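Local coordinates for venom allergen-like (VAL) 4 protein (PDB 4P27) that binds lipid as a member of the SCP/TAPS (CAP) superfamily, although it lacks the prototypical CAP motifs, at residues 50-55 against 74-79. Sequence-based numbering, arbitrary orientation.
Sequences KQQAKR and IGQNLA
Gln52 and Gln76 meet amide to amide, each offering both a donor and an acceptor to the other. The better bond runs from NE2 of Gln52 to OE1 of Gln76, 3.1 Å long and fairly straight, with an N-H...O angle of 158°. Its acceptor lies close to the amide plane of Gln52, but the donor stands well above the carbonyl plane of Gln76 rather than on a lone pair. In return NE2 of Gln76 approaches OE1 of Gln52 to 2.9 Å, a weak bond, since its N-H...O angle is just 122°. The compromise follows from the twist between the amides, whose planes stand 66° apart; a flat two-bond pair would need them nearly coplanar. The stronger partner of Gln76 NE2 is OD1 of Asn139, on the neighbouring strand 133-141, so this amide is shared between sheet and helix. The two side chains approach from opposite directions, and both leave the backbone with CG anti to the backbone N and stay extended beyond CG, which lets them span the distance between helix 43-54 and strand 75-81. Within the CAP fold, an alpha-beta-alpha sandwich, this joins a helix to the outermost strand of the central mixed sheet. Beyond the amides, packing is slight: CD2 of Leu78 comes to 3.6 Å from NE2 of Gln52, and only 104 Å² is buried between 50-55 and 74-79. Val137 of strand 133-141 touches Gln52, Gln76 and Leu78 alike, while Asn61, in the connecting loop, touches both glutamines.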
loop_
_atom_site.group_PDB
_atom_site.type_symbol
_atom_site.label_atom_id
_atom_site.label_comp_id
_atom_site.label_asym_id
_atom_site.label_seq_id
_atom_site.Cartn_x
_atom_site.Cartn_y
_atom_site.Cartn_z
ATOM N N LYS A 50 3.534 -13.687 1.847
ATOM C CA LYS A 50 4.844 -14.385 1.919
ATOM C C LYS A 50 4.923 -15.637 1.022
ATOM O O LYS A 50 5.896 -15.821 0.312
ATOM C CB LYS A 50 5.101 -14.814 3.379
ATOM C CG LYS A 50 6.560 -15.145 3.618
ATOM C CD LYS A 50 7.160 -14.160 4.611
ATOM C CE LYS A 50 6.907 -14.526 6.090
ATOM N NZ LYS A 50 7.916 -15.496 6.598
ATOM N N GLN A 51 3.875 -16.488 1.023
ATOM C CA GLN A 51 3.821 -17.594 0.077
ATOM C C GLN A 51 3.961 -17.085 -1.357
ATOM O O GLN A 51 4.651 -17.710 -2.152
ATOM C CB GLN A 51 2.482 -18.395 0.211
ATOM C CG GLN A 51 2.371 -19.111 1.577
ATOM C CD GLN A 51 0.942 -19.557 1.866
ATOM O OE1 GLN A 51 0.257 -19.029 2.756
ATOM N NE2 GLN A 51 0.473 -20.512 1.085
ATOM N N GLN A 52 3.284 -15.971 -1.692
ATOM C CA GLN A 52 3.388 -15.382 -3.025
ATOM C C GLN A 52 4.843 -14.908 -3.202
ATOM O O GLN A 52 5.460 -15.205 -4.212
ATOM C CB GLN A 52 2.525 -14.161 -3.158
ATOM C CG GLN A 52 2.581 -13.526 -4.549
ATOM C CD GLN A 52 1.420 -12.559 -4.781
ATOM O OE1 GLN A 52 0.384 -12.678 -4.142
ATOM N NE2 GLN A 52 1.583 -11.631 -5.730
ATOM N N ALA A 53 5.388 -14.154 -2.260
ATOM C CA ALA A 53 6.685 -13.576 -2.549
ATOM C C ALA A 53 7.785 -14.694 -2.687
ATOM O O ALA A 53 8.775 -14.500 -3.415
ATOM C CB ALA A 53 7.120 -12.631 -1.450
ATOM N N LYS A 54 7.600 -15.833 -1.989
ATOM C CA LYS A 54 8.594 -16.941 -2.072
ATOM C C LYS A 54 8.694 -17.550 -3.476
ATOM O O LYS A 54 9.719 -18.131 -3.773
ATOM C CB LYS A 54 8.290 -18.127 -1.110
ATOM C CG LYS A 54 8.570 -17.890 0.361
ATOM C CD LYS A 54 8.167 -19.134 1.151
ATOM C CE LYS A 54 8.034 -18.821 2.629
ATOM N NZ LYS A 54 8.339 -20.004 3.480
ATOM N N ARG A 55 7.657 -17.425 -4.336
ATOM C CA ARG A 55 7.796 -17.824 -5.723
ATOM C C ARG A 55 8.751 -17.005 -6.514
ATOM O O ARG A 55 9.198 -17.420 -7.621
ATOM C CB ARG A 55 6.429 -17.894 -6.454
ATOM C CG ARG A 55 5.432 -18.645 -5.634
ATOM C CD ARG A 55 4.130 -18.873 -6.423
ATOM N NE ARG A 55 3.168 -19.200 -5.397
ATOM C CZ ARG A 55 2.067 -18.497 -5.124
ATOM N NH1 ARG A 55 1.718 -17.426 -5.859
ATOM N NH2 ARG A 55 1.313 -18.894 -4.113
ATOM N N ILE A 74 -9.434 -7.912 -1.731
ATOM C CA ILE A 74 -8.036 -7.843 -1.329
ATOM C C ILE A 74 -7.394 -6.877 -2.342
ATOM O O ILE A 74 -7.589 -7.046 -3.539
ATOM C CB ILE A 74 -7.361 -9.251 -1.436
ATOM C CG1 ILE A 74 -7.871 -10.198 -0.314
ATOM C CG2 ILE A 74 -5.814 -9.127 -1.400
ATOM C CD1 ILE A 74 -7.447 -9.763 1.116
ATOM N N GLY A 75 -6.625 -5.888 -1.879
ATOM C CA GLY A 75 -5.776 -5.152 -2.797
ATOM C C GLY A 75 -4.344 -5.640 -2.604
ATOM O O GLY A 75 -4.038 -6.256 -1.614
ATOM N N GLN A 76 -3.435 -5.244 -3.493
ATOM C CA GLN A 76 -2.053 -5.739 -3.428
ATOM C C GLN A 76 -1.119 -4.691 -4.028
ATOM O O GLN A 76 -1.435 -4.076 -5.040
ATOM C CB GLN A 76 -1.946 -7.068 -4.143
ATOM C CG GLN A 76 -0.601 -7.767 -3.938
ATOM C CD GLN A 76 -0.654 -9.188 -4.508
ATOM O OE1 GLN A 76 -0.465 -9.333 -5.693
ATOM N NE2 GLN A 76 -1.062 -10.174 -3.711
ATOM N N ASN A 77 -0.003 -4.459 -3.378
ATOM C CA ASN A 77 1.068 -3.653 -3.978
ATOM C C ASN A 77 2.275 -4.606 -4.083
ATOM O O ASN A 77 2.544 -5.416 -3.162
ATOM C CB ASN A 77 1.475 -2.534 -2.985
ATOM C CG ASN A 77 0.562 -1.322 -3.057
ATOM O OD1 ASN A 77 -0.291 -1.258 -3.921
ATOM N ND2 ASN A 77 0.698 -0.374 -2.131
ATOM N N LEU A 78 3.008 -4.496 -5.183
ATOM C CA LEU A 78 4.198 -5.335 -5.422
ATOM C C LEU A 78 5.432 -4.452 -5.666
ATOM O O LEU A 78 5.335 -3.269 -6.178
ATOM C CB LEU A 78 3.989 -6.186 -6.679
ATOM C CG LEU A 78 2.835 -7.168 -6.768
ATOM C CD1 LEU A 78 2.746 -7.781 -8.195
ATOM C CD2 LEU A 78 2.951 -8.272 -5.741
ATOM N N ALA A 79 6.615 -4.941 -5.261
ATOM C CA ALA A 79 7.833 -4.150 -5.536
ATOM C C ALA A 79 8.976 -5.135 -5.850
ATOM O O ALA A 79 9.004 -6.258 -5.328
ATOM C CB ALA A 79 8.192 -3.218 -4.406
#